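Local coordinates for protein hydroxyethylthiazole kinase (Pyrococcus horikoshii, PDB 3HPD) that probably phosphorylates the hydroxyl group of 4-methyl-5-beta-hydroxyethylthiazole with ATP, a step on the way to thiamine diphosphate, at residues 81-84 with 88-91; 104-109 with 125-130. One frame throughout, in Å; residues are numbered along the deposited sequence.

In the fold
The two contacts follow one another along the chain of a ribokinase-clan alpha/beta fold, with centres about 17 Å apart. Interaction 1 packs the end of helix 69-85 onto the start of strand 89-92; interaction 2 packs helix 100-112, which comes next, against helix 121-131. Leu91 joins them: its CD2 lies 3.9 Å from Ser106 O and 4.0 Å from Ile109 CG2, so strand 89-92 also packs against helix 100-112. Neither includes a residue of the predicted ATP site, but the side chain of Lys118 is about 9 Å from that of Leu127 and about 11 Å from that of Ile89, and the side chain of Thr165 is about 12 Å from that of Leu127.

Interaction 1 of 2, residues 81-84 with 88-91; sequences IANE and PIVL
Ile89 reaches across to Ala82 and Asn83 with one arm of its branched side chain, a compact example of how a helix is seated on the strand that follows it. Its CG1 stands anti to the carbonyl carbon (chi1 -58°), and the near-extended second torsion (chi2 166°) carries CD1 on to the helix. There the arm lies against a single methyl: Ala82 CB is 3.5 Å from Ile89 CD1 and 3.6 Å from Ile89 CG1. The two backbones come nearest at Ala82 CA and Pro88 CA, 6.9 Å apart.

The same CD1 also meets Asn83, whose side chain runs nearly perpendicular to that of Ile89. The methyl sits above the plane of the amide, 3.6 Å from Asn83 OD1 and 3.9 Å from Asn83 ND2. The amide nitrogen is engaged by a hydrogen bond to Gly113 O, which helps fix the turn of the group over the isoleucine.

The contact closes the beta-alpha-beta unit made of strand 59-63, helix 69-85 and strand 89-92, whose two strands are parallel neighbours in the central sheet. Val60 and Ile54 extend the apolar surroundings of Ala82, and Ile62 those of Ile89.

No hydrogen bond spans the two segments. Helix and strand are therefore held together here by van der Waals contact and the burial of hydrocarbon, while the amide at the margin gives an N-H to Gly113 O, on a third part of the chain.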
ATOM      1  N   ILE A  81       8.011  15.057 -21.247  1.00 15.67           N
ATOM      2  CA  ILE A  81       6.923  16.025 -21.111  1.00 15.21           C
ATOM      3  C   ILE A  81       7.260  17.086 -20.063  1.00 14.21           C
ATOM      4  O   ILE A  81       7.108  18.287 -20.307  1.00 13.31           O
ATOM      5  CB  ILE A  81       5.607  15.323 -20.706  1.00 15.07           C
ATOM      6  CG1 ILE A  81       5.140  14.409 -21.842  1.00 16.57           C
ATOM      7  CG2 ILE A  81       4.539  16.356 -20.367  1.00 15.68           C
ATOM      8  CD1 ILE A  81       3.936  13.563 -21.490  1.00 14.72           C
ATOM      9  N   ALA A  82       7.718  16.640 -18.897  1.00 11.38           N
ATOM     10  CA  ALA A  82       8.075  17.556 -17.822  1.00 12.79           C
ATOM     11  C   ALA A  82       9.177  18.519 -18.253  1.00 13.86           C
ATOM     12  O   ALA A  82       9.113  19.707 -17.951  1.00 13.35           O
ATOM     13  CB  ALA A  82       8.517  16.773 -16.581  1.00 11.81           C
ATOM     14  N   ASN A  83      10.189  18.015 -18.953  1.00 14.96           N
ATOM     15  CA  ASN A  83      11.273  18.887 -19.394  1.00 16.15           C
ATOM     16  C   ASN A  83      10.800  19.916 -20.418  1.00 16.29           C
ATOM     17  O   ASN A  83      11.252  21.057 -20.405  1.00 16.61           O
ATOM     18  CB  ASN A  83      12.439  18.072 -19.959  1.00 15.97           C
ATOM     19  CG  ASN A  83      13.323  17.496 -18.870  1.00 18.76           C
ATOM     20  OD1 ASN A  83      13.548  18.136 -17.844  1.00 20.27           O
ATOM     21  ND2 ASN A  83      13.841  16.294 -19.093  1.00 18.05           N
ATOM     22  N   GLU A  84       9.888  19.522 -21.299  1.00 17.53           N
ATOM     23  CA  GLU A  84       9.372  20.457 -22.294  1.00 19.24           C
ATOM     24  C   GLU A  84       8.619  21.591 -21.598  1.00 18.85           C
ATOM     25  O   GLU A  84       8.715  22.749 -22.003  1.00 17.59           O
ATOM     26  CB  GLU A  84       8.425  19.747 -23.272  1.00 22.89           C
ATOM     27  CG  GLU A  84       9.052  18.581 -24.018  1.00 31.08           C
ATOM     28  CD  GLU A  84       8.140  18.003 -25.089  1.00 34.43           C
ATOM     29  OE1 GLU A  84       6.908  17.986 -24.884  1.00 37.98           O
ATOM     30  OE2 GLU A  84       8.659  17.551 -26.132  1.00 37.51           O
ATOM     31  N   PRO A  88       9.958  20.703 -12.654  1.00 13.56           N
ATOM     32  CA  PRO A  88      11.095  19.996 -12.059  1.00 13.24           C
ATOM     33  C   PRO A  88      10.864  18.499 -11.870  1.00 13.30           C
ATOM     34  O   PRO A  88       9.766  18.068 -11.514  1.00 13.37           O
ATOM     35  CB  PRO A  88      11.312  20.737 -10.741  1.00 14.79           C
ATOM     36  CG  PRO A  88       9.942  21.214 -10.390  1.00 15.16           C
ATOM     37  CD  PRO A  88       9.416  21.705 -11.721  1.00 14.98           C
ATOM     38  N   ILE A  89      11.911  17.717 -12.121  1.00 11.74           N
ATOM     39  CA  ILE A  89      11.846  16.265 -12.001  1.00 10.99           C
ATOM     40  C   ILE A  89      12.795  15.727 -10.934  1.00 11.26           C
ATOM     41  O   ILE A  89      13.963  16.112 -10.883  1.00 11.22           O
ATOM     42  CB  ILE A  89      12.222  15.589 -13.336  1.00 12.49           C
ATOM     43  CG1 ILE A  89      11.291  16.075 -14.447  1.00 14.38           C
ATOM     44  CG2 ILE A  89      12.148  14.069 -13.196  1.00 13.78           C
ATOM     45  CD1 ILE A  89      11.778  15.736 -15.831  1.00 16.82           C
ATOM     46  N   VAL A  90      12.281  14.838 -10.087  1.00 10.35           N
ATOM     47  CA  VAL A  90      13.081  14.197  -9.047  1.00 10.87           C
ATOM     48  C   VAL A  90      13.128  12.710  -9.386  1.00  9.88           C
ATOM     49  O   VAL A  90      12.086  12.080  -9.575  1.00 11.04           O
ATOM     50  CB  VAL A  90      12.446  14.338  -7.644  1.00  9.43           C
ATOM     51  CG1 VAL A  90      13.308  13.610  -6.615  1.00 11.76           C
ATOM     52  CG2 VAL A  90      12.302  15.809  -7.273  1.00 10.84           C
ATOM     53  N   LEU A  91      14.329  12.151  -9.477  1.00  9.33           N
ATOM     54  CA  LEU A  91      14.472  10.733  -9.786  1.00 10.50           C
ATOM     55  C   LEU A  91      15.090   9.959  -8.633  1.00 10.93           C
ATOM     56  O   LEU A  91      16.133  10.338  -8.115  1.00 10.74           O
ATOM     57  CB  LEU A  91      15.351  10.535 -11.028  1.00 10.94           C
ATOM     58  CG  LEU A  91      15.769   9.085 -11.308  1.00 11.96           C
ATOM     59  CD1 LEU A  91      14.540   8.252 -11.687  1.00 11.67           C
ATOM     60  CD2 LEU A  91      16.802   9.051 -12.429  1.00 12.36           C
TER

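Interaction 2 of 2, residues 104-109 with 125-130; sequences RVSLEI and SALLGE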
ATOM      1  N   ARG A 104      20.023   0.795 -16.426  1.00 16.12           N
ATOM      2  CA  ARG A 104      19.750   1.255 -17.784  1.00 17.91           C
ATOM      3  C   ARG A 104      18.643   2.304 -17.836  1.00 16.48           C
ATOM      4  O   ARG A 104      18.810   3.362 -18.447  1.00 14.87           O
ATOM      5  CB  ARG A 104      19.383   0.066 -18.681  1.00 22.65           C
ATOM      6  CG  ARG A 104      18.903   0.469 -20.068  1.00 30.21           C
ATOM      7  CD  ARG A 104      18.806  -0.714 -21.037  1.00 35.35           C
ATOM      8  NE  ARG A 104      17.834  -1.731 -20.634  1.00 40.10           N
ATOM      9  CZ  ARG A 104      18.154  -2.895 -20.076  1.00 42.23           C
ATOM     10  NH1 ARG A 104      19.426  -3.196 -19.847  1.00 43.85           N
ATOM     11  NH2 ARG A 104      17.207  -3.769 -19.759  1.00 42.88           N
ATOM     12  N   VAL A 105      17.514   2.013 -17.199  1.00 14.76           N
ATOM     13  CA  VAL A 105      16.394   2.948 -17.194  1.00 15.08           C
ATOM     14  C   VAL A 105      16.755   4.248 -16.476  1.00 13.84           C
ATOM     15  O   VAL A 105      16.361   5.333 -16.908  1.00 14.72           O
ATOM     16  CB  VAL A 105      15.147   2.322 -16.532  1.00 15.08           C
ATOM     17  CG1 VAL A 105      14.025   3.345 -16.452  1.00 14.51           C
ATOM     18  CG2 VAL A 105      14.699   1.100 -17.335  1.00 17.46           C
ATOM     19  N   SER A 106      17.509   4.146 -15.387  1.00 13.26           N
ATOM     20  CA  SER A 106      17.914   5.337 -14.650  1.00 12.67           C
ATOM     21  C   SER A 106      18.769   6.244 -15.536  1.00 14.62           C
ATOM     22  O   SER A 106      18.556   7.455 -15.586  1.00 14.98           O
ATOM     23  CB  SER A 106      18.707   4.950 -13.397  1.00 12.92           C
ATOM     24  OG  SER A 106      17.899   4.227 -12.488  1.00 11.67           O
ATOM     25  N   LEU A 107      19.734   5.657 -16.235  1.00 14.86           N
ATOM     26  CA  LEU A 107      20.611   6.433 -17.108  1.00 16.38           C
ATOM     27  C   LEU A 107      19.847   7.037 -18.281  1.00 15.79           C
ATOM     28  O   LEU A 107      20.172   8.129 -18.748  1.00 16.68           O
ATOM     29  CB  LEU A 107      21.760   5.558 -17.621  1.00 15.97           C
ATOM     30  CG  LEU A 107      22.743   5.092 -16.541  1.00 16.53           C
ATOM     31  CD1 LEU A 107      23.810   4.190 -17.152  1.00 15.80           C
ATOM     32  CD2 LEU A 107      23.378   6.308 -15.878  1.00 16.68           C
ATOM     33  N   GLU A 108      18.824   6.325 -18.745  1.00 16.55           N
ATOM     34  CA  GLU A 108      17.999   6.781 -19.855  1.00 18.43           C
ATOM     35  C   GLU A 108      17.260   8.059 -19.454  1.00 18.30           C
ATOM     36  O   GLU A 108      17.168   9.016 -20.225  1.00 18.42           O
ATOM     37  CB  GLU A 108      16.997   5.685 -20.223  1.00 21.86           C
ATOM     38  CG  GLU A 108      16.248   5.911 -21.515  1.00 30.43           C
ATOM     39  CD  GLU A 108      15.337   4.745 -21.856  1.00 33.54           C
ATOM     40  OE1 GLU A 108      15.523   3.655 -21.269  1.00 35.78           O
ATOM     41  OE2 GLU A 108      14.446   4.915 -22.715  1.00 36.96           O
ATOM     42  N   ILE A 109      16.733   8.066 -18.235  1.00 15.74           N
ATOM     43  CA  ILE A 109      16.013   9.220 -17.715  1.00 15.17           C
ATOM     44  C   ILE A 109      16.997  10.363 -17.450  1.00 17.03           C
ATOM     45  O   ILE A 109      16.721  11.525 -17.763  1.00 17.08           O
ATOM     46  CB  ILE A 109      15.266   8.840 -16.416  1.00 15.19           C
ATOM     47  CG1 ILE A 109      14.132   7.866 -16.754  1.00 14.44           C
ATOM     48  CG2 ILE A 109      14.736  10.091 -15.712  1.00 13.65           C
ATOM     49  CD1 ILE A 109      13.446   7.268 -15.545  1.00 13.29           C
ATOM     50  N   SER A 125      26.800   5.382  -7.045  1.00 18.95           N
ATOM     51  CA  SER A 125      28.119   4.965  -7.503  1.00 20.79           C
ATOM     52  C   SER A 125      27.982   4.070  -8.733  1.00 19.74           C
ATOM     53  O   SER A 125      28.808   4.122  -9.641  1.00 19.71           O
ATOM     54  CB  SER A 125      28.871   4.230  -6.388  1.00 21.33           C
ATOM     55  OG  SER A 125      28.185   3.059  -5.989  1.00 30.37           O
ATOM     56  N   ALA A 126      26.929   3.259  -8.767  1.00 20.05           N
ATOM     57  CA  ALA A 126      26.697   2.372  -9.901  1.00 20.46           C
ATOM     58  C   ALA A 126      26.344   3.174 -11.153  1.00 20.08           C
ATOM     59  O   ALA A 126      26.753   2.822 -12.260  1.00 19.89           O
ATOM     60  CB  ALA A 126      25.582   1.386  -9.579  1.00 20.00           C
ATOM     61  N   LEU A 127      25.587   4.253 -10.974  1.00 19.18           N
ATOM     62  CA  LEU A 127      25.187   5.099 -12.096  1.00 20.27           C
ATOM     63  C   LEU A 127      26.365   5.880 -12.665  1.00 21.48           C
ATOM     64  O   LEU A 127      26.498   6.020 -13.880  1.00 19.87           O
ATOM     65  CB  LEU A 127      24.091   6.079 -11.663  1.00 18.96           C
ATOM     66  CG  LEU A 127      22.730   5.475 -11.309  1.00 19.48           C
ATOM     67  CD1 LEU A 127      21.798   6.572 -10.808  1.00 18.54           C
ATOM     68  CD2 LEU A 127      22.138   4.790 -12.535  1.00 20.15           C
ATOM     69  N   LEU A 128      27.212   6.398 -11.784  1.00 22.50           N
ATOM     70  CA  LEU A 128      28.380   7.157 -12.214  1.00 25.24           C
ATOM     71  C   LEU A 128      29.403   6.219 -12.852  1.00 27.53           C
ATOM     72  O   LEU A 128      30.097   6.590 -13.801  1.00 27.57           O
ATOM     73  CB  LEU A 128      29.013   7.875 -11.019  1.00 23.93           C
ATOM     74  CG  LEU A 128      30.244   8.737 -11.308  1.00 25.36           C
ATOM     75  CD1 LEU A 128      29.886   9.841 -12.295  1.00 23.33           C
ATOM     76  CD2 LEU A 128      30.763   9.332 -10.007  1.00 24.58           C
ATOM     77  N   GLY A 129      29.486   5.002 -12.323  1.00 29.11           N
ATOM     78  CA  GLY A 129      30.423   4.029 -12.850  1.00 32.59           C
ATOM     79  C   GLY A 129      30.028   3.545 -14.230  1.00 35.41           C
ATOM     80  O   GLY A 129      30.845   3.534 -15.150  1.00 36.03           O
ATOM     81  N   GLU A 130      28.770   3.141 -14.372  1.00 37.85           N
ATOM     82  CA  GLU A 130      28.255   2.652 -15.646  1.00 41.15           C
ATOM     83  C   GLU A 130      28.321   3.762 -16.690  1.00 43.07           C
ATOM     84  O   GLU A 130      28.728   3.533 -17.828  1.00 43.18           O
ATOM     85  CB  GLU A 130      26.806   2.188 -15.480  1.00 43.44           C
ATOM     86  CG  GLU A 130      26.258   1.372 -16.641  1.00 45.87           C
ATOM     87  CD  GLU A 130      27.009   0.068 -16.839  1.00 48.75           C
ATOM     88  OE1 GLU A 130      27.431  -0.534 -15.828  1.00 49.61           O
ATOM     89  OE2 GLU A 130      27.167  -0.362 -18.002  1.00 50.57           O
TER
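Leu107 meets Leu127 and Glu130 of the neighbouring helix with separate branches, and following it outward shows how one leucine can touch two residues three apart on a partner helix. CB leaves the backbone toward 125-130, and with CG anti to the carbonyl carbon (chi1 -66°) the fork opens against that helix. CG itself comes no nearer than 4.1 Å to Leu127 CD2. Of the two methyls, CD2 rests 3.7 Å from the backbone oxygen Leu127 O and 3.9 Å from Leu127 CD2, the two leucines lying alongside and pointing opposite ways. CD1 takes the other course and packs on the aliphatic part of Glu130, 3.8 Å from Glu130 CG, the leucine lying athwart the glutamate chain.

The helices flank strand 116-120 in sequence, forming a helix-strand-helix passage of the ribokinase-like fold, and their segment axes approach to 10.3 Å at a crossing angle of -73°. With an alanine here in place of Leu107, both methyls are gone, and a gap would probably open beside Leu127, taking from the CH2 groups of Glu130 one of their packing partners.

Deeper in, Leu127 CD2 also presses on Ser106, 3.5 Å from Ser106 CB. The hydroxyl of that serine is turned to its own helix, where OG is hydrogen-bonded to Arg102 O, and Leu110 adds a further apolar neighbour to Leu127.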